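Local coordinates for protein choline kinase (Streptococcus pneumoniae, PDB 4R78) that probably phosphorylates choline at the expense of ATP, as a choline kinase with a protein kinase-like fold, and is caught here with AMP bound, at residues A[92-97]-A[209-214]; A[61-66]-A[108-113]. One frame throughout, in Å; residues are numbered along the deposited sequence.

Contact 1: A[92-97]-A[209-214]; sequences LDVKNY and RLYLID. With AMP (adenosine monophosphate), chain C.
Val94 sets CG1 over one face of the Tyr211 ring, a CH-pi contact 3.9 Å from CG1 to the ring centroid and 21° off the normal. The two side chains meet at about a right angle, with the methyl nearer the CG end of the ring than the hydroxyl. CG of Arg209 lies over the opposite face, while the carbonyl oxygens of Leu92 and Asp93 sit at the ring edge. Tyr211 CG stands anti to its own carbonyl carbon (chi1 -67°), which leaves CD1 3.3 Å from Leu92 O. That same oxygen accepts a hydrogen bond from Leu212 N at 2.9 Å, the donor lying well above the carbonyl plane. Val94 CG1 also reaches Ile213 CG2 at 3.8 Å, and Ile213 sends CD1 the other way, to 3.4 Å from AMP C8. Asp93 crosses Ile213 at about a right angle, its OD1 3.5 Å from Ile213 CA. OD1 accepts a weak hydrogen bond from Val94 N and another from a water, itself an acceptor for Asp214 N. Asp214 forms a salt bridge with Lys106. Val94, Tyr211 and Ile213 thus pack together, Ile213 CD1 reaching the base, and the water ties the Asp214 amide to Asp93.

Contact 2: A[61-66]-A[108-113]; sequences QYIVKF and NEYIES. With AMP (adenosine monophosphate), chain C.
The adenine pocket of this kinase-like fold takes shape where strand 61-66 pairs with the end of strand 105-109, just as the latter runs into the linker between the lobes. Ile63 and Asn108 form an antiparallel hydrogen-bonded pair: Asn108 N gives a nearly straight bond to Ile63 O (2.8 Å, 172° at the hydrogen), and Ile63 N returns a more bent one to Asn108 O. Beyond this pair the chains separate, and a water fills in, donating to Gln61 O and accepting from Tyr110 N.

Ile63 serves both the protein packing and the nucleotide. CG2 is anti to the backbone N and CG1 anti to the carbonyl carbon (chi1 -71°), a fork that brings CG2 to AMP N7 and CG1 to 3.6 Å from AMP C5. Its CD1 meets the edge of the Tyr110 ring, 3.4 Å from CD1 of Tyr110. Gln61 runs alongside Tyr110 on its CD2/CE2 side, pointing the same way, its amide plane turned 50° from the ring and its CD 3.6 Å from Tyr110 CD2. Tyr110 is thus flanked by both strand residues, while its CE1 comes within 3.8 Å of AMP C2.

The linker backbone reads the base: Ile111 N donates to AMP N1 at 2.8 Å, and Glu109 O lies 2.7 Å from AMP N6. Glu109 OE1, for its part, accepts a hydrogen bond from Lys95 N. An aliphatic residue over the purine, with backbone groups at its N1 and N6 edge, is the arrangement typical of the protein kinase hinge.

In the fold
From the N terminus, strand 61-66 comes first, then 92-97, 108-113 and finally 209-214, so the two contacts cross along the chain. Contact 2 closes a loop of 41 residues that includes helix 77-87 and strand 96-100, and joins the third strand of the five-stranded N-terminal sheet to strand 105-109. Contact 1 spans 111 residues, reaching from the approach to strand 96-100 down to the small three-stranded sheet, and so ties the two lobes together. Their centres are about 10 Å apart, bridged by a long, weak ion pair between Lys65 and Asp214. Both contacts touch AMP, contact 1 through Ile213 and Asp214, contact 2 through Ile63 and residues 109-111.

Contact 1: A[92-97]-A[209-214]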
ATOM      1  N   LEU A  92      -6.004   2.341  14.036  1.00 16.90           N
ATOM      2  CA  LEU A  92      -6.133   1.437  12.898  1.00 16.61           C
ATOM      3  C   LEU A  92      -4.910   0.548  12.704  1.00 16.15           C
ATOM      4  O   LEU A  92      -5.035  -0.646  12.469  1.00 15.76           O
ATOM      5  CB  LEU A  92      -6.431   2.220  11.616  1.00 17.01           C
ATOM      6  CG  LEU A  92      -7.763   2.974  11.553  1.00 17.58           C
ATOM      7  CD1 LEU A  92      -7.865   3.770  10.261  1.00 18.76           C
ATOM      8  CD2 LEU A  92      -8.948   2.021  11.701  1.00 19.42           C
ATOM      9  N   ASP A  93      -3.729   1.144  12.809  1.00 15.61           N
ATOM     10  CA  ASP A  93      -2.475   0.428  12.608  1.00 15.53           C
ATOM     11  C   ASP A  93      -2.064  -0.282  13.895  1.00 15.23           C
ATOM     12  O   ASP A  93      -2.525   0.068  14.989  1.00 15.29           O
ATOM     13  CB  ASP A  93      -1.394   1.426  12.175  1.00 15.33           C
ATOM     14  CG  ASP A  93      -0.212   0.776  11.447  1.00 15.45           C
ATOM     15  OD1 ASP A  93      -0.129  -0.468  11.321  1.00 13.90           O
ATOM     16  OD2 ASP A  93       0.665   1.545  11.002  1.00 14.44           O
ATOM     17  N   VAL A  94      -1.205  -1.286  13.752  1.00 15.35           N
ATOM     18  CA  VAL A  94      -0.573  -1.941  14.892  1.00 15.27           C
ATOM     19  C   VAL A  94       0.492  -1.031  15.517  1.00 15.27           C
ATOM     20  O   VAL A  94       0.846   0.016  14.962  1.00 15.19           O
ATOM     21  CB  VAL A  94       0.042  -3.312  14.506  1.00 15.11           C
ATOM     22  CG1 VAL A  94      -1.032  -4.251  13.964  1.00 15.19           C
ATOM     23  CG2 VAL A  94       1.164  -3.141  13.484  1.00 15.46           C
ATOM     24  N   LYS A  95       1.005  -1.442  16.671  1.00 15.31           N
ATOM     25  CA  LYS A  95       1.990  -0.658  17.408  1.00 15.61           C
ATOM     26  C   LYS A  95       3.360  -0.626  16.729  1.00 15.37           C
ATOM     27  O   LYS A  95       3.892  -1.665  16.329  1.00 15.36           O
ATOM     28  CB  LYS A  95       2.134  -1.195  18.832  1.00 16.11           C
ATOM     29  CG  LYS A  95       3.014  -0.345  19.723  1.00 17.54           C
ATOM     30  CD  LYS A  95       3.299  -1.053  21.029  1.00 19.26           C
ATOM     31  CE  LYS A  95       3.982  -0.138  22.024  1.00 20.53           C
ATOM     32  NZ  LYS A  95       3.083   0.956  22.495  1.00 21.13           N
ATOM     33  N   ASN A  96       3.925   0.575  16.623  1.00 15.11           N
ATOM     34  CA  ASN A  96       5.274   0.768  16.094  1.00 15.01           C
ATOM     35  C   ASN A  96       6.311   0.942  17.205  1.00 15.02           C
ATOM     36  O   ASN A  96       6.076   1.680  18.168  1.00 15.46           O
ATOM     37  CB  ASN A  96       5.308   1.991  15.172  1.00 15.01           C
ATOM     38  CG  ASN A  96       6.677   2.219  14.557  1.00 15.57           C
ATOM     39  OD1 ASN A  96       7.172   1.400  13.776  1.00 16.74           O
ATOM     40  ND2 ASN A  96       7.299   3.331  14.914  1.00 16.04           N
ATOM     41  N   TYR A  97       7.454   0.273  17.055  1.00 15.07           N
ATOM     42  CA  TYR A  97       8.572   0.424  17.992  1.00 15.53           C
ATOM     43  C   TYR A  97       9.740   1.221  17.415  1.00 15.67           C
ATOM     44  O   TYR A  97      10.407   1.973  18.131  1.00 16.10           O
ATOM     45  CB  TYR A  97       9.060  -0.941  18.473  1.00 15.62           C
ATOM     46  CG  TYR A  97       8.098  -1.616  19.412  1.00 15.88           C
ATOM     47  CD1 TYR A  97       7.988  -1.199  20.737  1.00 17.34           C
ATOM     48  CD2 TYR A  97       7.294  -2.669  18.981  1.00 16.08           C
ATOM     49  CE1 TYR A  97       7.104  -1.812  21.611  1.00 17.93           C
ATOM     50  CE2 TYR A  97       6.402  -3.294  19.855  1.00 17.13           C
ATOM     51  CZ  TYR A  97       6.314  -2.853  21.167  1.00 18.22           C
ATOM     52  OH  TYR A  97       5.446  -3.458  22.052  1.00 20.20           O
ATOM     53  N   ARG A 209     -10.245  -7.763  17.058  1.00 22.49           N
ATOM     54  CA  ARG A 209      -9.881  -6.435  16.555  1.00 21.73           C
ATOM     55  C   ARG A 209      -9.225  -6.510  15.181  1.00 20.77           C
ATOM     56  O   ARG A 209      -8.292  -7.289  14.966  1.00 20.50           O
ATOM     57  CB  ARG A 209      -8.955  -5.710  17.539  1.00 21.76           C
ATOM     58  CG  ARG A 209      -8.596  -4.283  17.131  1.00 22.39           C
ATOM     59  CD  ARG A 209      -7.801  -3.577  18.221  1.00 22.51           C
ATOM     60  NE  ARG A 209      -7.365  -2.247  17.802  1.00 23.00           N
ATOM     61  CZ  ARG A 209      -6.632  -1.419  18.545  1.00 22.97           C
ATOM     62  NH1 ARG A 209      -6.240  -1.766  19.766  1.00 23.43           N
ATOM     63  NH2 ARG A 209      -6.292  -0.231  18.065  1.00 22.43           N
ATOM     64  N   LEU A 210      -9.734  -5.695  14.262  1.00 19.91           N
ATOM     65  CA  LEU A 210      -9.211  -5.631  12.907  1.00 18.78           C
ATOM     66  C   LEU A 210      -8.286  -4.431  12.757  1.00 18.29           C
ATOM     67  O   LEU A 210      -8.650  -3.307  13.107  1.00 18.25           O
ATOM     68  CB  LEU A 210     -10.359  -5.549  11.893  1.00 18.74           C
ATOM     69  CG  LEU A 210     -10.003  -5.674  10.408  1.00 19.10           C
ATOM     70  CD1 LEU A 210      -9.339  -7.015  10.107  1.00 19.11           C
ATOM     71  CD2 LEU A 210     -11.244  -5.491   9.550  1.00 19.83           C
ATOM     72  N   TYR A 211      -7.090  -4.689  12.236  1.00 17.41           N
ATOM     73  CA  TYR A 211      -6.107  -3.649  11.969  1.00 16.95           C
ATOM     74  C   TYR A 211      -5.959  -3.416  10.474  1.00 16.35           C
ATOM     75  O   TYR A 211      -6.134  -4.333   9.672  1.00 16.13           O
ATOM     76  CB  TYR A 211      -4.743  -4.043  12.538  1.00 17.04           C
ATOM     77  CG  TYR A 211      -4.682  -4.111  14.044  1.00 17.66           C
ATOM     78  CD1 TYR A 211      -4.430  -2.968  14.801  1.00 18.15           C
ATOM     79  CD2 TYR A 211      -4.854  -5.323  14.709  1.00 17.25           C
ATOM     80  CE1 TYR A 211      -4.357  -3.030  16.188  1.00 18.06           C
ATOM     81  CE2 TYR A 211      -4.788  -5.395  16.093  1.00 18.15           C
ATOM     82  CZ  TYR A 211      -4.535  -4.248  16.825  1.00 18.53           C
ATOM     83  OH  TYR A 211      -4.467  -4.311  18.194  1.00 19.47           O
ATOM     84  N   LEU A 212      -5.648  -2.176  10.115  1.00 15.85           N
ATOM     85  CA  LEU A 212      -5.200  -1.829   8.771  1.00 15.37           C
ATOM     86  C   LEU A 212      -3.742  -1.389   8.885  1.00 14.97           C
ATOM     87  O   LEU A 212      -3.439  -0.427   9.593  1.00 14.95           O
ATOM     88  CB  LEU A 212      -6.075  -0.727   8.171  1.00 15.57           C
ATOM     89  CG  LEU A 212      -5.671  -0.119   6.822  1.00 15.92           C
ATOM     90  CD1 LEU A 212      -5.441  -1.193   5.755  1.00 16.26           C
ATOM     91  CD2 LEU A 212      -6.711   0.885   6.356  1.00 15.39           C
ATOM     92  N   ILE A 213      -2.855  -2.103   8.195  1.00 14.66           N
ATOM     93  CA  ILE A 213      -1.411  -1.945   8.382  1.00 14.12           C
ATOM     94  C   ILE A 213      -0.710  -1.457   7.118  1.00 14.08           C
ATOM     95  O   ILE A 213      -1.344  -1.269   6.079  1.00 13.49           O
ATOM     96  CB  ILE A 213      -0.756  -3.272   8.866  1.00 14.24           C
ATOM     97  CG1 ILE A 213      -0.840  -4.344   7.772  1.00 14.25           C
ATOM     98  CG2 ILE A 213      -1.393  -3.725  10.182  1.00 14.46           C
ATOM     99  CD1 ILE A 213       0.066  -5.532   7.996  1.00 15.27           C
ATOM    100  N   ASP A 214       0.600  -1.242   7.236  1.00 13.68           N
ATOM    101  CA  ASP A 214       1.486  -0.933   6.111  1.00 13.69           C
ATOM    102  C   ASP A 214       1.103   0.353   5.383  1.00 13.47           C
ATOM    103  O   ASP A 214       0.694   0.350   4.218  1.00 13.46           O
ATOM    104  CB  ASP A 214       1.629  -2.140   5.171  1.00 13.97           C
ATOM    105  CG  ASP A 214       2.487  -3.251   5.767  1.00 15.12           C
ATOM    106  OD1 ASP A 214       3.012  -3.096   6.893  1.00 16.35           O
ATOM    107  OD2 ASP A 214       2.650  -4.286   5.093  1.00 16.89           O
TER
HETATM  108  P   AMP C 302       1.965  -7.408   3.603  0.20 35.70           P
HETATM  109  O1P AMP C 302       2.340  -6.414   2.530  0.50 35.91           O
HETATM  110  O2P AMP C 302       2.078  -8.853   3.182  0.30 35.77           O
HETATM  111  O3P AMP C 302       0.692  -7.070   4.341  0.30 35.60           O
HETATM  112  O5' AMP C 302       3.106  -7.243   4.727  0.20 35.33           O
HETATM  113  C5' AMP C 302       2.792  -7.433   6.106  0.50 34.73           C
HETATM  114  C4' AMP C 302       2.361  -8.874   6.345  0.50 34.28           C
HETATM  115  O4' AMP C 302       2.979  -9.375   7.535  0.50 34.22           O
HETATM  116  C3' AMP C 302       0.857  -8.979   6.548  0.50 33.98           C
HETATM  117  O3' AMP C 302       0.215  -9.497   5.377  1.00 33.21           O
HETATM  118  C2' AMP C 302       0.678  -9.906   7.734  0.50 33.91           C
HETATM  119  O2' AMP C 302       0.435 -11.241   7.294  1.00 33.89           O
HETATM  120  C1' AMP C 302       2.012  -9.888   8.461  0.50 34.03           C
HETATM  121  N9  AMP C 302       1.932  -9.021   9.667  1.00 34.04           N
HETATM  122  C8  AMP C 302       2.049  -7.679   9.681  1.00 33.64           C
HETATM  123  N7  AMP C 302       1.937  -7.175  10.935  1.00 33.67           N
HETATM  124  C5  AMP C 302       1.750  -8.216  11.760  1.00 34.14           C
HETATM  125  C6  AMP C 302       1.560  -8.390  13.218  1.00 33.95           C
HETATM  126  N6  AMP C 302       1.554  -7.313  14.040  1.00 34.47           N
HETATM  127  N1  AMP C 302       1.400  -9.647  13.691  1.00 34.10           N
HETATM  128  C2  AMP C 302       1.406 -10.721  12.875  1.00 34.34           C
HETATM  129  N3  AMP C 302       1.573 -10.635  11.538  1.00 34.26           N
HETATM  130  C4  AMP C 302       1.747  -9.433  10.927  1.00 33.93           C
HETATM  131  O   HOH W   1       2.007  -1.597   9.918  1.00 13.13           O

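Contact 2: A[61-66]-A[108-113]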
ATOM      1  N   GLN A  61       9.125 -10.736  20.185  1.00 22.40           N
ATOM      2  CA  GLN A  61       9.077 -10.947  18.745  1.00 21.57           C
ATOM      3  C   GLN A  61       8.661  -9.641  18.083  1.00 20.56           C
ATOM      4  O   GLN A  61       7.826  -8.912  18.622  1.00 20.37           O
ATOM      5  CB  GLN A  61       8.082 -12.049  18.390  1.00 22.01           C
ATOM      6  CG  GLN A  61       8.435 -13.414  18.963  1.00 23.58           C
ATOM      7  CD  GLN A  61       7.516 -14.508  18.460  1.00 25.62           C
ATOM      8  OE1 GLN A  61       7.660 -14.989  17.338  1.00 27.25           O
ATOM      9  NE2 GLN A  61       6.567 -14.913  19.296  1.00 27.41           N
ATOM     10  N   TYR A  62       9.247  -9.350  16.924  1.00 19.27           N
ATOM     11  CA  TYR A  62       8.917  -8.142  16.172  1.00 18.37           C
ATOM     12  C   TYR A  62       8.639  -8.462  14.711  1.00 17.79           C
ATOM     13  O   TYR A  62       9.318  -9.295  14.111  1.00 17.46           O
ATOM     14  CB  TYR A  62      10.064  -7.138  16.218  1.00 18.14           C
ATOM     15  CG  TYR A  62      10.436  -6.609  17.582  1.00 17.81           C
ATOM     16  CD1 TYR A  62       9.725  -5.558  18.163  1.00 17.69           C
ATOM     17  CD2 TYR A  62      11.519  -7.140  18.277  1.00 17.77           C
ATOM     18  CE1 TYR A  62      10.078  -5.054  19.412  1.00 18.06           C
ATOM     19  CE2 TYR A  62      11.882  -6.647  19.527  1.00 18.68           C
ATOM     20  CZ  TYR A  62      11.157  -5.605  20.086  1.00 18.57           C
ATOM     21  OH  TYR A  62      11.505  -5.111  21.323  1.00 19.82           O
ATOM     22  N   ILE A  63       7.645  -7.781  14.152  1.00 17.49           N
ATOM     23  CA  ILE A  63       7.382  -7.801  12.716  1.00 17.25           C
ATOM     24  C   ILE A  63       8.176  -6.664  12.078  1.00 16.67           C
ATOM     25  O   ILE A  63       8.095  -5.519  12.520  1.00 16.83           O
ATOM     26  CB  ILE A  63       5.861  -7.663  12.425  1.00 17.40           C
ATOM     27  CG1 ILE A  63       5.111  -8.947  12.821  1.00 18.03           C
ATOM     28  CG2 ILE A  63       5.600  -7.270  10.966  1.00 18.45           C
ATOM     29  CD1 ILE A  63       5.453 -10.188  11.988  1.00 19.31           C
ATOM     30  N   VAL A  64       8.953  -6.993  11.051  1.00 15.89           N
ATOM     31  CA  VAL A  64       9.828  -6.024  10.402  1.00 15.86           C
ATOM     32  C   VAL A  64       9.450  -5.857   8.932  1.00 15.57           C
ATOM     33  O   VAL A  64       9.274  -6.844   8.208  1.00 16.15           O
ATOM     34  CB  VAL A  64      11.322  -6.425  10.534  1.00 15.66           C
ATOM     35  CG1 VAL A  64      12.221  -5.377   9.901  1.00 15.99           C
ATOM     36  CG2 VAL A  64      11.701  -6.625  11.999  1.00 16.06           C
ATOM     37  N   LYS A  65       9.296  -4.609   8.500  1.00 15.05           N
ATOM     38  CA  LYS A  65       9.172  -4.323   7.079  1.00 14.94           C
ATOM     39  C   LYS A  65      10.352  -3.484   6.603  1.00 14.49           C
ATOM     40  O   LYS A  65      10.511  -2.325   6.994  1.00 14.36           O
ATOM     41  CB  LYS A  65       7.845  -3.639   6.743  1.00 14.84           C
ATOM     42  CG  LYS A  65       7.553  -3.655   5.252  1.00 15.68           C
ATOM     43  CD  LYS A  65       6.180  -3.101   4.913  1.00 18.46           C
ATOM     44  CE  LYS A  65       5.904  -3.263   3.421  1.00 20.62           C
ATOM     45  NZ  LYS A  65       4.558  -2.754   3.028  1.00 23.37           N
ATOM     46  N   PHE A  66      11.190  -4.101   5.779  1.00 14.24           N
ATOM     47  CA  PHE A  66      12.327  -3.437   5.164  1.00 14.61           C
ATOM     48  C   PHE A  66      11.835  -2.922   3.810  1.00 14.40           C
ATOM     49  O   PHE A  66      11.812  -3.666   2.825  1.00 15.03           O
ATOM     50  CB  PHE A  66      13.461  -4.452   4.983  1.00 14.72           C
ATOM     51  CG  PHE A  66      14.829  -3.840   4.790  1.00 16.08           C
ATOM     52  CD1 PHE A  66      15.039  -2.793   3.890  1.00 16.68           C
ATOM     53  CD2 PHE A  66      15.923  -4.351   5.484  1.00 16.47           C
ATOM     54  CE1 PHE A  66      16.311  -2.248   3.711  1.00 17.74           C
ATOM     55  CE2 PHE A  66      17.201  -3.816   5.309  1.00 17.48           C
ATOM     56  CZ  PHE A  66      17.394  -2.761   4.420  1.00 17.80           C
ATOM     57  N   ASN A 108       7.627  -3.364  14.174  1.00 13.83           N
ATOM     58  CA  ASN A 108       6.314  -3.316  14.810  1.00 14.26           C
ATOM     59  C   ASN A 108       6.089  -4.489  15.755  1.00 14.48           C
ATOM     60  O   ASN A 108       6.840  -5.467  15.737  1.00 14.32           O
ATOM     61  CB  ASN A 108       5.214  -3.318  13.735  1.00 13.92           C
ATOM     62  CG  ASN A 108       4.980  -1.946  13.117  1.00 14.38           C
ATOM     63  OD1 ASN A 108       5.650  -0.968  13.447  1.00 13.62           O
ATOM     64  ND2 ASN A 108       4.020  -1.873  12.205  1.00 14.81           N
ATOM     65  N   GLU A 109       5.043  -4.387  16.570  1.00 15.55           N
ATOM     66  CA  GLU A 109       4.612  -5.503  17.404  1.00 16.57           C
ATOM     67  C   GLU A 109       4.270  -6.725  16.553  1.00 17.83           C
ATOM     68  O   GLU A 109       3.787  -6.598  15.421  1.00 17.14           O
ATOM     69  CB  GLU A 109       3.411  -5.102  18.270  1.00 16.34           C
ATOM     70  CG  GLU A 109       2.120  -4.841  17.489  1.00 16.54           C
ATOM     71  CD  GLU A 109       0.915  -4.615  18.378  1.00 15.87           C
ATOM     72  OE1 GLU A 109       0.084  -3.757  18.024  1.00 16.09           O
ATOM     73  OE2 GLU A 109       0.795  -5.289  19.427  1.00 16.86           O
ATOM     74  N   TYR A 110       4.547  -7.904  17.103  1.00 19.61           N
ATOM     75  CA  TYR A 110       4.095  -9.158  16.516  1.00 21.73           C
ATOM     76  C   TYR A 110       2.849  -9.615  17.259  1.00 22.59           C
ATOM     77  O   TYR A 110       2.864  -9.789  18.480  1.00 23.20           O
ATOM     78  CB  TYR A 110       5.193 -10.228  16.592  1.00 22.12           C
ATOM     79  CG  TYR A 110       4.775 -11.611  16.112  1.00 24.09           C
ATOM     80  CD1 TYR A 110       4.403 -11.832  14.786  1.00 25.60           C
ATOM     81  CD2 TYR A 110       4.769 -12.696  16.984  1.00 26.20           C
ATOM     82  CE1 TYR A 110       4.028 -13.098  14.341  1.00 26.92           C
ATOM     83  CE2 TYR A 110       4.399 -13.968  16.548  1.00 26.83           C
ATOM     84  CZ  TYR A 110       4.030 -14.159  15.227  1.00 27.45           C
ATOM     85  OH  TYR A 110       3.659 -15.414  14.792  1.00 28.64           O
ATOM     86  N   ILE A 111       1.766  -9.784  16.513  1.00 23.64           N
ATOM     87  CA  ILE A 111       0.523 -10.287  17.072  1.00 24.64           C
ATOM     88  C   ILE A 111       0.447 -11.785  16.813  1.00 25.34           C
ATOM     89  O   ILE A 111       0.326 -12.221  15.664  1.00 25.44           O
ATOM     90  CB  ILE A 111      -0.701  -9.561  16.483  1.00 24.66           C
ATOM     91  CG1 ILE A 111      -0.587  -8.051  16.741  1.00 24.24           C
ATOM     92  CG2 ILE A 111      -1.999 -10.140  17.064  1.00 24.92           C
ATOM     93  CD1 ILE A 111      -1.673  -7.220  16.106  1.00 24.10           C
ATOM     94  N   GLU A 112       0.540 -12.561  17.890  1.00 26.12           N
ATOM     95  CA  GLU A 112       0.502 -14.016  17.798  1.00 26.88           C
ATOM     96  C   GLU A 112      -0.857 -14.519  17.338  1.00 26.67           C
ATOM     97  O   GLU A 112      -1.897 -14.022  17.784  1.00 26.91           O
ATOM     98  CB  GLU A 112       0.869 -14.664  19.132  1.00 27.21           C
ATOM     99  CG  GLU A 112       2.354 -14.923  19.302  1.00 29.33           C
ATOM    100  CD  GLU A 112       2.643 -16.268  19.946  1.00 31.39           C
ATOM    101  OE1 GLU A 112       1.967 -16.622  20.938  1.00 32.72           O
ATOM    102  OE2 GLU A 112       3.547 -16.975  19.453  1.00 32.87           O
ATOM    103  N   SER A 113      -0.824 -15.501  16.439  1.00 26.46           N
ATOM    104  CA  SER A 113      -2.023 -16.158  15.905  1.00 26.34           C
ATOM    105  C   SER A 113      -2.957 -15.184  15.183  1.00 26.06           C
ATOM    106  O   SER A 113      -4.172 -15.391  15.127  1.00 26.16           O
ATOM    107  CB  SER A 113      -2.762 -16.923  17.010  1.00 26.48           C
ATOM    108  OG  SER A 113      -1.937 -17.940  17.552  1.00 27.05           O
TER
HETATM  109  P   AMP C 302       1.965  -7.408   3.603  0.20 35.70           P
HETATM  110  O1P AMP C 302       2.340  -6.414   2.530  0.50 35.91           O
HETATM  111  O2P AMP C 302       2.078  -8.853   3.182  0.30 35.77           O
HETATM  112  O3P AMP C 302       0.692  -7.070   4.341  0.30 35.60           O
HETATM  113  O5' AMP C 302       3.106  -7.243   4.727  0.20 35.33           O
HETATM  114  C5' AMP C 302       2.792  -7.433   6.106  0.50 34.73           C
HETATM  115  C4' AMP C 302       2.361  -8.874   6.345  0.50 34.28           C
HETATM  116  O4' AMP C 302       2.979  -9.375   7.535  0.50 34.22           O
HETATM  117  C3' AMP C 302       0.857  -8.979   6.548  0.50 33.98           C
HETATM  118  O3' AMP C 302       0.215  -9.497   5.377  1.00 33.21           O
HETATM  119  C2' AMP C 302       0.678  -9.906   7.734  0.50 33.91           C
HETATM  120  O2' AMP C 302       0.435 -11.241   7.294  1.00 33.89           O
HETATM  121  C1' AMP C 302       2.012  -9.888   8.461  0.50 34.03           C
HETATM  122  N9  AMP C 302       1.932  -9.021   9.667  1.00 34.04           N
HETATM  123  C8  AMP C 302       2.049  -7.679   9.681  1.00 33.64           C
HETATM  124  N7  AMP C 302       1.937  -7.175  10.935  1.00 33.67           N
HETATM  125  C5  AMP C 302       1.750  -8.216  11.760  1.00 34.14           C
HETATM  126  C6  AMP C 302       1.560  -8.390  13.218  1.00 33.95           C
HETATM  127  N6  AMP C 302       1.554  -7.313  14.040  1.00 34.47           N
HETATM  128  N1  AMP C 302       1.400  -9.647  13.691  1.00 34.10           N
HETATM  129  C2  AMP C 302       1.406 -10.721  12.875  1.00 34.34           C
HETATM  130  N3  AMP C 302       1.573 -10.635  11.538  1.00 34.26           N
HETATM  131  C4  AMP C 302       1.747  -9.433  10.927  1.00 33.93           C
HETATM  132  O   HOH W   2       5.701  -7.846  19.818  1.00 22.42           O